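Local coordinates for protein tyrocidine synthase 2 (Brevibacillus parabrevis, PDB 6TA8) that is a large multidomain synthase, represented here by its condensation domain, a V-shaped alpha/beta fold of two lobes, at residues W172-L175 and F176-S180; Q74-Q77 and Q78-E81; L61-E64 and D65-E69; H83-L86 and R87-Y90; M314-T317 and R318-G321. One frame throughout, in Å; residues are numbered along the deposited sequence.

Contact 1. Residues W172-L175 and F176-S180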
loop_
_atom_site.group_PDB
_atom_site.type_symbol
_atom_site.label_atom_id
_atom_site.label_comp_id
_atom_site.label_asym_id
_atom_site.label_seq_id
_atom_site.Cartn_x
_atom_site.Cartn_y
_atom_site.Cartn_z
ATOM N N TRP A 172 -6.224 -6.716 -0.626
ATOM C CA TRP A 172 -7.576 -6.231 -0.365
ATOM C C TRP A 172 -8.519 -6.556 -1.516
ATOM O O TRP A 172 -9.710 -6.799 -1.287
ATOM C CB TRP A 172 -7.552 -4.726 -0.101
ATOM C CG TRP A 172 -7.169 -4.377 1.305
ATOM C CD1 TRP A 172 -5.984 -3.846 1.725
ATOM C CD2 TRP A 172 -7.974 -4.538 2.478
ATOM N NE1 TRP A 172 -6.001 -3.665 3.087
ATOM C CE2 TRP A 172 -7.213 -4.084 3.573
ATOM C CE3 TRP A 172 -9.265 -5.023 2.709
ATOM C CZ2 TRP A 172 -7.699 -4.099 4.877
ATOM C CZ3 TRP A 172 -9.746 -5.038 4.004
ATOM C CH2 TRP A 172 -8.966 -4.579 5.073
ATOM N N ARG A 173 -8.013 -6.570 -2.753
ATOM C CA ARG A 173 -8.854 -6.952 -3.882
ATOM C C ARG A 173 -9.243 -8.423 -3.801
ATOM O O ARG A 173 -10.369 -8.793 -4.158
ATOM C CB ARG A 173 -8.137 -6.657 -5.199
ATOM C CG ARG A 173 -7.408 -5.326 -5.223
ATOM C CD ARG A 173 -6.445 -5.253 -6.394
ATOM N NE ARG A 173 -6.859 -4.261 -7.381
ATOM C CZ ARG A 173 -6.296 -3.065 -7.515
ATOM N NH1 ARG A 173 -6.731 -2.221 -8.441
ATOM N NH2 ARG A 173 -5.293 -2.714 -6.723
ATOM N N ILE A 174 -8.329 -9.277 -3.331
ATOM C CA ILE A 174 -8.674 -10.678 -3.105
ATOM C C ILE A 174 -9.702 -10.798 -1.989
ATOM O O ILE A 174 -10.570 -11.678 -2.028
ATOM C CB ILE A 174 -7.406 -11.495 -2.796
ATOM C CG1 ILE A 174 -6.347 -11.267 -3.873
ATOM C CG2 ILE A 174 -7.733 -12.976 -2.681
ATOM C CD1 ILE A 174 -5.016 -11.912 -3.561
ATOM N N LEU A 175 -9.629 -9.920 -0.987
ATOM C CA LEU A 175 -10.608 -9.943 0.095
ATOM C C LEU A 175 -11.992 -9.556 -0.409
ATOM O O LEU A 175 -12.989 -10.209 -0.075
ATOM C CB LEU A 175 -10.166 -9.010 1.221
ATOM C CG LEU A 175 -9.222 -9.598 2.268
ATOM C CD1 LEU A 175 -9.049 -8.628 3.423
ATOM C CD2 LEU A 175 -9.742 -10.937 2.763
ATOM N N PHE A 176 -12.074 -8.493 -1.214
ATOM C CA PHE A 176 -13.363 -8.065 -1.750
ATOM C C PHE A 176 -13.989 -9.152 -2.613
ATOM O O PHE A 176 -15.214 -9.320 -2.623
ATOM C CB PHE A 176 -13.199 -6.776 -2.557
ATOM C CG PHE A 176 -12.590 -5.641 -1.781
ATOM C CD1 PHE A 176 -12.799 -5.521 -0.417
ATOM C CD2 PHE A 176 -11.812 -4.690 -2.422
ATOM C CE1 PHE A 176 -12.240 -4.476 0.294
ATOM C CE2 PHE A 176 -11.249 -3.643 -1.717
ATOM C CZ PHE A 176 -11.464 -3.535 -0.357
ATOM N N GLU A 177 -13.163 -9.900 -3.347
ATOM C CA GLU A 177 -13.684 -10.980 -4.177
ATOM C C GLU A 177 -14.171 -12.142 -3.321
ATOM O O GLU A 177 -15.298 -12.622 -3.489
ATOM C CB GLU A 177 -12.609 -11.450 -5.159
ATOM C CG GLU A 177 -12.490 -10.608 -6.422
ATOM C CD GLU A 177 -11.252 -10.949 -7.235
ATOM O OE1 GLU A 177 -10.203 -10.301 -7.027
ATOM O OE2 GLU A 177 -11.325 -11.867 -8.079
ATOM N N ASP A 178 -13.335 -12.600 -2.388
ATOM C CA ASP A 178 -13.663 -13.800 -1.625
ATOM C C ASP A 178 -14.800 -13.548 -0.641
ATOM O O ASP A 178 -15.647 -14.423 -0.431
ATOM C CB ASP A 178 -12.419 -14.311 -0.898
ATOM C CG ASP A 178 -11.420 -14.960 -1.839
ATOM O OD1 ASP A 178 -11.644 -14.921 -3.069
ATOM O OD2 ASP A 178 -10.410 -15.512 -1.351
ATOM N N PHE A 179 -14.842 -12.363 -0.028
ATOM C CA PHE A 179 -15.921 -12.073 0.912
ATOM C C PHE A 179 -17.253 -11.914 0.189
ATOM O O PHE A 179 -18.290 -12.372 0.683
ATOM C CB PHE A 179 -15.604 -10.822 1.729
ATOM C CG PHE A 179 -16.712 -10.416 2.660
ATOM C CD1 PHE A 179 -16.993 -11.165 3.791
ATOM C CD2 PHE A 179 -17.479 -9.293 2.399
ATOM C CE1 PHE A 179 -18.014 -10.800 4.646
ATOM C CE2 PHE A 179 -18.502 -8.921 3.252
ATOM C CZ PHE A 179 -18.769 -9.675 4.377
ATOM N N SER A 180 -17.246 -11.264 -0.977
ATOM C CA SER A 180 -18.476 -11.142 -1.752
ATOM C C SER A 180 -18.960 -12.499 -2.243
ATOM O O SER A 180 -20.169 -12.704 -2.404
ATOM C CB SER A 180 -18.267 -10.194 -2.930
ATOM O OG SER A 180 -19.478 -9.990 -3.638
#

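Contact 2. Residues Q74-Q77 and Q78-E81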
loop_
_atom_site.group_PDB
_atom_site.type_symbol
_atom_site.label_atom_id
_atom_site.label_comp_id
_atom_site.label_asym_id
_atom_site.label_seq_id
_atom_site.Cartn_x
_atom_site.Cartn_y
_atom_site.Cartn_z
ATOM N N GLN A 74 -19.673 -16.360 9.467
ATOM C CA GLN A 74 -19.420 -17.576 8.702
ATOM C C GLN A 74 -18.521 -17.306 7.503
ATOM O O GLN A 74 -17.723 -18.169 7.118
ATOM C CB GLN A 74 -20.742 -18.195 8.245
ATOM C CG GLN A 74 -20.627 -19.642 7.794
ATOM C CD GLN A 74 -21.971 -20.256 7.453
ATOM O OE1 GLN A 74 -22.916 -19.553 7.094
ATOM N NE2 GLN A 74 -22.062 -21.577 7.563
ATOM N N ALA A 75 -18.630 -16.119 6.905
ATOM C CA ALA A 75 -17.760 -15.772 5.787
ATOM C C ALA A 75 -16.325 -15.564 6.254
ATOM O O ALA A 75 -15.382 -16.086 5.648
ATOM C CB ALA A 75 -18.286 -14.521 5.082
ATOM N N PHE A 76 -16.139 -14.809 7.340
ATOM C CA PHE A 76 -14.791 -14.533 7.823
ATOM C C PHE A 76 -14.156 -15.760 8.464
ATOM O O PHE A 76 -12.929 -15.912 8.419
ATOM C CB PHE A 76 -14.813 -13.362 8.806
ATOM C CG PHE A 76 -14.775 -12.016 8.138
ATOM C CD1 PHE A 76 -13.571 -11.465 7.730
ATOM C CD2 PHE A 76 -15.943 -11.307 7.911
ATOM C CE1 PHE A 76 -13.533 -10.229 7.111
ATOM C CE2 PHE A 76 -15.911 -10.071 7.294
ATOM C CZ PHE A 76 -14.704 -9.532 6.893
ATOM N N GLN A 77 -14.960 -16.644 9.062
ATOM C CA GLN A 77 -14.417 -17.899 9.571
ATOM C C GLN A 77 -13.792 -18.725 8.454
ATOM O O GLN A 77 -12.817 -19.449 8.687
ATOM C CB GLN A 77 -15.509 -18.704 10.276
ATOM C CG GLN A 77 -15.839 -18.221 11.681
ATOM C CD GLN A 77 -14.817 -18.663 12.707
ATOM O OE1 GLN A 77 -14.226 -19.737 12.588
ATOM N NE2 GLN A 77 -14.603 -17.836 13.724
ATOM N N GLN A 78 -14.335 -18.627 7.241
ATOM C CA GLN A 78 -13.763 -19.334 6.101
ATOM C C GLN A 78 -12.629 -18.548 5.455
ATOM O O GLN A 78 -11.674 -19.149 4.949
ATOM C CB GLN A 78 -14.853 -19.631 5.069
ATOM C CG GLN A 78 -14.392 -20.485 3.900
ATOM C CD GLN A 78 -14.053 -21.905 4.308
ATOM O OE1 GLN A 78 -14.541 -22.407 5.322
ATOM N NE2 GLN A 78 -13.214 -22.563 3.516
ATOM N N ILE A 79 -12.711 -17.216 5.465
ATOM C CA ILE A 79 -11.663 -16.395 4.864
ATOM C C ILE A 79 -10.353 -16.564 5.620
ATOM O O ILE A 79 -9.299 -16.814 5.023
ATOM C CB ILE A 79 -12.100 -14.921 4.816
ATOM C CG1 ILE A 79 -13.169 -14.712 3.742
ATOM C CG2 ILE A 79 -10.904 -14.017 4.564
ATOM C CD1 ILE A 79 -13.690 -13.297 3.672
ATOM N N VAL A 80 -10.399 -16.434 6.949
ATOM C CA VAL A 80 -9.182 -16.526 7.749
ATOM C C VAL A 80 -8.621 -17.944 7.729
ATOM O O VAL A 80 -7.406 -18.141 7.848
ATOM C CB VAL A 80 -9.458 -16.038 9.184
ATOM C CG1 VAL A 80 -8.178 -15.993 9.989
ATOM C CG2 VAL A 80 -10.103 -14.661 9.152
ATOM N N GLU A 81 -9.483 -18.950 7.572
ATOM C CA GLU A 81 -8.994 -20.315 7.412
ATOM C C GLU A 81 -8.358 -20.513 6.040
ATOM O O GLU A 81 -7.349 -21.214 5.910
ATOM C CB GLU A 81 -10.134 -21.311 7.629
ATOM C CG GLU A 81 -10.049 -22.565 6.770
ATOM C CD GLU A 81 -10.895 -23.703 7.307
ATOM O OE1 GLU A 81 -10.536 -24.876 7.068
ATOM O OE2 GLU A 81 -11.919 -23.425 7.966
#

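Contact 3. Residues L61-E64 and D65-E69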
loop_
_atom_site.group_PDB
_atom_site.type_symbol
_atom_site.label_atom_id
_atom_site.label_comp_id
_atom_site.label_asym_id
_atom_site.label_seq_id
_atom_site.Cartn_x
_atom_site.Cartn_y
_atom_site.Cartn_z
ATOM N N LEU A 61 -17.440 -1.011 4.489
ATOM C CA LEU A 61 -18.421 -1.456 3.511
ATOM C C LEU A 61 -19.827 -1.063 3.952
ATOM O O LEU A 61 -20.070 -0.690 5.101
ATOM C CB LEU A 61 -18.325 -2.970 3.306
ATOM C CG LEU A 61 -16.923 -3.507 3.012
ATOM C CD1 LEU A 61 -16.942 -5.021 2.880
ATOM C CD2 LEU A 61 -16.354 -2.862 1.758
ATOM N N PHE A 62 -20.764 -1.157 3.010
ATOM C CA PHE A 62 -22.143 -0.762 3.247
ATOM C C PHE A 62 -23.076 -1.695 2.489
ATOM O O PHE A 62 -22.730 -2.216 1.424
ATOM C CB PHE A 62 -22.385 0.697 2.823
ATOM C CG PHE A 62 -23.823 1.129 2.908
ATOM C CD1 PHE A 62 -24.499 1.107 4.116
ATOM C CD2 PHE A 62 -24.494 1.565 1.777
ATOM C CE1 PHE A 62 -25.821 1.506 4.193
ATOM C CE2 PHE A 62 -25.814 1.966 1.849
ATOM C CZ PHE A 62 -26.478 1.936 3.057
ATOM N N ARG A 63 -24.259 -1.911 3.056
ATOM C CA ARG A 63 -25.304 -2.695 2.405
ATOM C C ARG A 63 -26.647 -2.124 2.830
ATOM O O ARG A 63 -26.971 -2.132 4.022
ATOM C CB ARG A 63 -25.197 -4.177 2.771
ATOM C CG ARG A 63 -25.923 -5.105 1.813
ATOM C CD ARG A 63 -25.744 -6.562 2.205
ATOM N NE ARG A 63 -26.673 -7.439 1.498
ATOM C CZ ARG A 63 -26.366 -8.128 0.404
ATOM N NH1 ARG A 63 -25.149 -8.042 -0.115
ATOM N NH2 ARG A 63 -27.276 -8.902 -0.172
ATOM N N GLU A 64 -27.419 -1.629 1.858
ATOM C CA GLU A 64 -28.662 -0.932 2.178
ATOM C C GLU A 64 -29.654 -1.849 2.884
ATOM O O GLU A 64 -30.312 -1.439 3.847
ATOM C CB GLU A 64 -29.280 -0.345 0.907
ATOM C CG GLU A 64 -29.314 -1.296 -0.279
ATOM C CD GLU A 64 -28.062 -1.213 -1.132
ATOM O OE1 GLU A 64 -28.064 -0.452 -2.123
ATOM O OE2 GLU A 64 -27.077 -1.910 -0.811
ATOM N N ASP A 65 -29.775 -3.094 2.426
ATOM C CA ASP A 65 -30.650 -4.056 3.085
ATOM C C ASP A 65 -30.024 -4.660 4.335
ATOM O O ASP A 65 -30.673 -5.476 5.000
ATOM C CB ASP A 65 -31.045 -5.172 2.112
ATOM C CG ASP A 65 -29.855 -5.771 1.393
ATOM O OD1 ASP A 65 -28.981 -5.000 0.945
ATOM O OD2 ASP A 65 -29.794 -7.013 1.276
ATOM N N GLY A 66 -28.793 -4.286 4.665
ATOM C CA GLY A 66 -28.157 -4.719 5.891
ATOM C C GLY A 66 -27.443 -6.053 5.755
ATOM O O GLY A 66 -27.696 -6.846 4.850
ATOM N N PHE A 67 -26.523 -6.288 6.684
ATOM C CA PHE A 67 -25.803 -7.547 6.792
ATOM C C PHE A 67 -26.428 -8.422 7.871
ATOM O O PHE A 67 -27.095 -7.939 8.789
ATOM C CB PHE A 67 -24.325 -7.310 7.121
ATOM C CG PHE A 67 -23.555 -6.617 6.034
ATOM C CD1 PHE A 67 -23.142 -7.310 4.908
ATOM C CD2 PHE A 67 -23.225 -5.276 6.149
ATOM C CE1 PHE A 67 -22.426 -6.676 3.910
ATOM C CE2 PHE A 67 -22.508 -4.637 5.155
ATOM C CZ PHE A 67 -22.109 -5.337 4.034
ATOM N N ASP A 68 -26.201 -9.725 7.749
ATOM C CA ASP A 68 -26.551 -10.690 8.783
ATOM C C ASP A 68 -25.263 -11.131 9.463
ATOM O O ASP A 68 -24.375 -11.688 8.809
ATOM C CB ASP A 68 -27.301 -11.888 8.200
ATOM C CG ASP A 68 -27.874 -12.792 9.275
ATOM O OD1 ASP A 68 -28.828 -12.370 9.964
ATOM O OD2 ASP A 68 -27.370 -13.924 9.434
ATOM N N GLU A 69 -25.161 -10.870 10.769
ATOM C CA GLU A 69 -23.910 -11.125 11.474
ATOM C C GLU A 69 -23.552 -12.606 11.453
ATOM O O GLU A 69 -22.371 -12.963 11.376
ATOM C CB GLU A 69 -23.998 -10.607 12.911
ATOM C CG GLU A 69 -25.125 -11.205 13.737
ATOM C CD GLU A 69 -25.005 -10.873 15.212
ATOM O OE1 GLU A 69 -23.971 -10.294 15.609
ATOM O OE2 GLU A 69 -25.942 -11.190 15.976
#

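Contact 4. Residues H83-L86 and R87-Y90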
loop_
_atom_site.group_PDB
_atom_site.type_symbol
_atom_site.label_atom_id
_atom_site.label_comp_id
_atom_site.label_asym_id
_atom_site.label_seq_id
_atom_site.Cartn_x
_atom_site.Cartn_y
_atom_site.Cartn_z
ATOM N N HIS A 83 -7.040 -18.045 3.814
ATOM C CA HIS A 83 -5.826 -17.240 3.694
ATOM C C HIS A 83 -5.057 -17.345 5.005
ATOM O O HIS A 83 -5.376 -16.667 5.985
ATOM C CB HIS A 83 -6.178 -15.797 3.347
ATOM C CG HIS A 83 -6.989 -15.664 2.095
ATOM N ND1 HIS A 83 -6.447 -15.830 0.838
ATOM C CD2 HIS A 83 -8.301 -15.389 1.906
ATOM C CE1 HIS A 83 -7.390 -15.662 -0.071
ATOM N NE2 HIS A 83 -8.525 -15.392 0.550
ATOM N N ASP A 84 -4.029 -18.198 5.018
ATOM C CA ASP A 84 -3.329 -18.526 6.255
ATOM C C ASP A 84 -2.549 -17.350 6.830
ATOM O O ASP A 84 -2.282 -17.337 8.036
ATOM C CB ASP A 84 -2.383 -19.705 6.022
ATOM C CG ASP A 84 -3.108 -20.948 5.548
ATOM O OD1 ASP A 84 -3.671 -21.673 6.395
ATOM O OD2 ASP A 84 -3.118 -21.198 4.324
ATOM N N ALA A 85 -2.178 -16.368 6.005
ATOM C CA ALA A 85 -1.404 -15.238 6.506
ATOM C C ALA A 85 -2.181 -14.393 7.509
ATOM O O ALA A 85 -1.562 -13.694 8.318
ATOM C CB ALA A 85 -0.936 -14.359 5.346
ATOM N N LEU A 86 -3.513 -14.439 7.476
ATOM C CA LEU A 86 -4.324 -13.662 8.406
ATOM C C LEU A 86 -4.338 -14.246 9.812
ATOM O O LEU A 86 -4.882 -13.611 10.722
ATOM C CB LEU A 86 -5.757 -13.542 7.880
ATOM C CG LEU A 86 -5.913 -12.848 6.524
ATOM C CD1 LEU A 86 -7.370 -12.825 6.083
ATOM C CD2 LEU A 86 -5.341 -11.437 6.568
ATOM N N ARG A 87 -3.759 -15.431 10.014
ATOM C CA ARG A 87 -3.643 -16.045 11.332
ATOM C C ARG A 87 -2.267 -15.825 11.950
ATOM O O ARG A 87 -1.826 -16.621 12.785
ATOM C CB ARG A 87 -3.946 -17.540 11.251
ATOM C CG ARG A 87 -5.304 -17.875 10.666
ATOM C CD ARG A 87 -5.637 -19.343 10.859
ATOM N NE ARG A 87 -4.547 -20.202 10.407
ATOM C CZ ARG A 87 -4.438 -20.683 9.173
ATOM N NH1 ARG A 87 -5.357 -20.394 8.262
ATOM N NH2 ARG A 87 -3.410 -21.454 8.848
ATOM N N MET A 88 -1.582 -14.755 11.560
ATOM C CA MET A 88 -0.208 -14.522 11.976
ATOM C C MET A 88 -0.150 -13.796 13.315
ATOM O O MET A 88 -1.009 -12.971 13.638
ATOM C CB MET A 88 0.541 -13.709 10.920
ATOM C CG MET A 88 2.053 -13.856 10.963
ATOM S SD MET A 88 2.642 -15.265 10.003
ATOM C CE MET A 88 1.800 -14.979 8.451
ATOM N N VAL A 89 0.886 -14.116 14.093
ATOM C CA VAL A 89 1.206 -13.414 15.329
ATOM C C VAL A 89 2.708 -13.165 15.354
ATOM O O VAL A 89 3.487 -13.854 14.693
ATOM C CB VAL A 89 0.769 -14.194 16.589
ATOM C CG1 VAL A 89 -0.749 -14.207 16.710
ATOM C CG2 VAL A 89 1.324 -15.611 16.558
ATOM N N TYR A 90 3.112 -12.160 16.130
ATOM C CA TYR A 90 4.500 -11.715 16.175
ATOM C C TYR A 90 4.970 -11.692 17.622
ATOM O O TYR A 90 4.377 -11.001 18.455
ATOM C CB TYR A 90 4.653 -10.330 15.538
ATOM C CG TYR A 90 4.350 -10.304 14.056
ATOM C CD1 TYR A 90 3.040 -10.281 13.594
ATOM C CD2 TYR A 90 5.374 -10.307 13.119
ATOM C CE1 TYR A 90 2.760 -10.261 12.242
ATOM C CE2 TYR A 90 5.103 -10.285 11.764
ATOM C CZ TYR A 90 3.796 -10.266 11.331
ATOM O OH TYR A 90 3.523 -10.245 9.983
#

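Contact 5. Residues M314-T317 and R318-G321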
loop_
_atom_site.group_PDB
_atom_site.type_symbol
_atom_site.label_atom_id
_atom_site.label_comp_id
_atom_site.label_asym_id
_atom_site.label_seq_id
_atom_site.Cartn_x
_atom_site.Cartn_y
_atom_site.Cartn_z
ATOM N N MET A 314 6.950 -19.581 -8.708
ATOM C CA MET A 314 6.018 -19.234 -7.645
ATOM C C MET A 314 4.776 -18.556 -8.216
ATOM O O MET A 314 4.822 -17.893 -9.256
ATOM C CB MET A 314 6.690 -18.319 -6.622
ATOM C CG MET A 314 7.955 -18.896 -6.012
ATOM S SD MET A 314 7.650 -20.382 -5.039
ATOM C CE MET A 314 6.773 -19.696 -3.634
ATOM N N ASN A 315 3.655 -18.733 -7.520
ATOM C CA ASN A 315 2.374 -18.172 -7.940
ATOM C C ASN A 315 1.688 -17.581 -6.716
ATOM O O ASN A 315 1.241 -18.323 -5.835
ATOM C CB ASN A 315 1.497 -19.237 -8.600
ATOM C CG ASN A 315 0.172 -18.686 -9.084
ATOM O OD1 ASN A 315 0.024 -17.482 -9.287
ATOM N ND2 ASN A 315 -0.800 -19.569 -9.276
ATOM N N VAL A 316 1.597 -16.253 -6.661
ATOM C CA VAL A 316 0.967 -15.573 -5.533
ATOM C C VAL A 316 -0.177 -14.699 -6.033
ATOM O O VAL A 316 -0.367 -13.573 -5.558
ATOM C CB VAL A 316 1.990 -14.739 -4.740
ATOM C CG1 VAL A 316 2.842 -15.642 -3.859
ATOM C CG2 VAL A 316 2.864 -13.929 -5.685
ATOM N N THR A 317 -0.955 -15.215 -6.988
ATOM C CA THR A 317 -2.076 -14.444 -7.519
ATOM C C THR A 317 -3.197 -14.317 -6.494
ATOM O O THR A 317 -3.781 -13.238 -6.337
ATOM C CB THR A 317 -2.597 -15.085 -8.806
ATOM O OG1 THR A 317 -2.712 -16.502 -8.629
ATOM C CG2 THR A 317 -1.651 -14.797 -9.965
ATOM N N ARG A 318 -3.514 -15.404 -5.790
ATOM C CA ARG A 318 -4.555 -15.408 -4.770
ATOM C C ARG A 318 -3.984 -15.381 -3.356
ATOM O O ARG A 318 -4.696 -15.706 -2.401
ATOM C CB ARG A 318 -5.461 -16.627 -4.945
ATOM C CG ARG A 318 -6.023 -16.795 -6.347
ATOM C CD ARG A 318 -7.026 -15.704 -6.670
ATOM N NE ARG A 318 -8.220 -15.802 -5.837
ATOM C CZ ARG A 318 -9.241 -14.953 -5.893
ATOM N NH1 ARG A 318 -9.215 -13.938 -6.746
ATOM N NH2 ARG A 318 -10.288 -15.118 -5.095
ATOM N N THR A 319 -2.716 -15.008 -3.206
ATOM C CA THR A 319 -2.054 -15.013 -1.909
ATOM C C THR A 319 -2.205 -13.652 -1.242
ATOM O O THR A 319 -1.963 -12.614 -1.867
ATOM C CB THR A 319 -0.573 -15.365 -2.059
ATOM O OG1 THR A 319 -0.445 -16.701 -2.563
ATOM C CG2 THR A 319 0.140 -15.268 -0.717
ATOM N N ILE A 320 -2.606 -13.661 0.026
ATOM C CA ILE A 320 -2.779 -12.446 0.812
ATOM C C ILE A 320 -1.551 -12.263 1.693
ATOM O O ILE A 320 -1.097 -13.211 2.346
ATOM C CB ILE A 320 -4.067 -12.509 1.652
ATOM C CG1 ILE A 320 -5.289 -12.345 0.745
ATOM C CG2 ILE A 320 -4.060 -11.450 2.747
ATOM C CD1 ILE A 320 -6.597 -12.285 1.490
ATOM N N GLY A 321 -1.006 -11.053 1.699
ATOM C CA GLY A 321 0.185 -10.772 2.476
ATOM C C GLY A 321 0.659 -9.366 2.197
ATOM O O GLY A 321 0.054 -8.624 1.417
#

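Contact 1. Residues W172-L175 and F176-S180
Phe176 folds back over the preceding turn of helix and sets one face of its ring against Trp172 O, which lies 3.1 Å from Phe176 CG. The first torsion explains this: with CG beside its own backbone N (chi1 -57°), the ring runs back toward the start of the helix. The same carbonyl accepts the backbone N-H of Phe176 (N to Trp172 O 2.9 Å), so bond and ring meet one oxygen. Beyond it, Phe176 CE1 approaches Trp172 CE3 at 3.9 Å, the two aromatic side chains slanting past each other. An edge-to-face partner, Phe402, adds to the cluster. These residues lie on helix 169-187, which begins at the final glycine of the HHxxxDG motif characteristic of condensation domains, and three further bonds of the i to i+4 pattern continue its ladder up to Phe179 N to Leu175 O, 2.8 Å. On another side of the helix, Asp178 and Ile174 run alongside each other and point the same way, Ile174 CG2 lying 3.9 Å from Asp178 OD2. The carboxylate is held from outside, OD1 by a salt bridge to Arg318 and OD2 by a hydrogen bond to His83, which fixes its rotation. Phe179 turns differently: its CG is opposite the backbone N (chi1 176°), and although CB stays 3.2 Å from Leu175 O, the ring leads off toward Phe76 on helix 69-82.

Contact 2. Residues Q74-Q77 and Q78-E81
Ala75 O is shared by two backbone N-H groups of the next turn: Ile79 N gives the sound bond at 2.9 Å, lying in the carbonyl plane, while Gln78 N adds a weak one at 3.2 Å. Gln78 N is itself divided, since it also makes a weak bond to Gln74 O, so at this point the ladder mixes i to i+3 with i to i+4 bonding. One residue on, the pattern is regular again, and Val80 N meets Phe76 O at 3.0 Å with an almost straight N-H (175°). Apolar branches crowd these carbonyls. Ile79 holds CG1 beside its own N (chi1 -73°), which lays that methylene 3.2 Å from Ala75 O. Val80 does the same with CG2, placed 3.2 Å from Phe76 O, while its CG1 branch turns the other way. Between side chains the touch is lighter, Phe76 CD1 standing 4.5 Å from Ile79 CD1. On the more polar flank, Glu81 CB rests 3.4 Å from Gln77 O, and one outside group serves both residues: Arg108 NH1 makes a salt bridge with Glu81 OE2 and a hydrogen bond to Gln77 O. This is an amphipathic part of helix 69-82, whose Ala75, Phe76 and Ile79 pack on Leu175 and Phe179 of helix 169-187, while Val80 O accepts a hydrogen bond from Arg87, just ahead of strand 88-91.

Contact 3. Residues L61-E64 and D65-E69
Arg63 reaches over Asp65 and Phe67 because its CG stands opposite the backbone N (chi1 -161°) and the chain stays extended from there to NE; Asp65 turns its CG between N and carbonyl carbon (chi1 50°), which swings the carboxylate back toward that chain. The result is a salt bridge in which Arg63 NE donates to Asp65 OD2 at 3.2 Å. It meets the oxygen on the syn side but well out of the carboxylate plane, the two flat groups being 47° apart, so the pair is tilted rather than coplanar. Nearer the backbone, the aliphatic part of the arginine covers Phe67: CB sits over one ring face in a CH-pi contact, 3.5 Å from CZ, and Arg63 CD lies 3.7 Å from Phe67 CE1. The chain here forms a type I beta turn from Arg63 to Gly66, closed by Gly66 N to Arg63 O at 2.9 Å. Strand 56-63 runs into this surface turn between strands 155-163 and 401-402, with Arg63 paired to Asp156; Phe67 then leans on Leu149 of strand 145-152, and Asp68 is the N-cap of helix 69-82.

Contact 4. Residues H83-L86 and R87-Y90
His83 contributes little across the contact, its carbonyl O 4.4 Å from Arg87 NH1; its NE2 is bonded to Asp178. Asp84 carries the main contact. Its side chain runs alongside that of Arg87, and a single oxygen, OD1, faces both terminal nitrogens of the guanidinium in a salt bridge. Arg87 NH1 to Asp84 OD1 measures 2.8 Å, the oxygen lying in the guanidinium plane yet met from above the carboxylate plane, because the two groups stand almost perpendicular (89°). The companion distance from Arg87 NH2 is so short that its exact value is doubtful. A bend at chi3 (-51°) folds the arginine back over its partner, so that Asp84 CA lies over one face of the guanidinium, 3.4 Å from NH1. The stretch corresponds to the RHExLRTxF motif of condensation domains in a divergent form, Asp84 standing where the motif has glutamate and Arg87 being its second arginine. Lys197 takes the other carboxylate oxygen. Further bonds from Arg87 to Val80 O and Arg102 O hold this buried charge between the end of helix 69-82 and the three-stranded sheet. The backbone adds Arg87 N to Asp84 O at 3.1 Å, closing a short 3-10 turn. Ala85 meets Met88, whose bent chain brings CE to 4.2 Å from Ala85 CB. Leu86 directs its side chain back onto Ile79 and Val80.

Contact 5. Residues M314-T317 and R318-G321
Val316 and Thr319 form the close-packed, buried side of this turn, whereas Thr317 and Arg318 occupy its outer, more exposed side. Thr319 OG1 lies 3.5 Å from Val316 CA and 3.7 Å from Val316 CG1, the hydroxyl set beside its own backbone N (chi1 -64°) and so directed at the valine. It is not left without polar company, for it is hydrogen-bonded with both Asp199 O and Thr198 OG1. The loop joins strands 297-304 and 325-332 of the six-stranded sheet and reaches over to helix 169-187, so it links the two lobes of the condensation domain. On the outer side, Thr317 OG1 donates to Asn315 OD1 at 3.0 Å, and a weak bond from Thr317 N to the same oxygen completes an Asx-turn-like arrangement. Arg318 crosses the threonine at about a right angle, with CG 4.0 Å from Thr317 OG1, then bends twice to carry its guanidinium off to a salt bridge with Asp178.

In the fold
From the N terminus, contact 3 comes first, closing the turn between strand 56-63 and helix 69-82. Contact 2 follows on that helix, and contact 4 closes the short connection from its end into strand 88-91. Contact 1 lies much later, on helix 169-187, and contact 5 later still, in the loop before strand 325-332. All five are in series; none nests within or crosses another. In space they converge: contact 1 packs against contact 2, touches contact 3 through Leu61 and meets contacts 4 and 5 through Asp178. Ile320 also packs on His83 and Leu86, tying the loop of contact 5 to the helix-strand junction of contact 4.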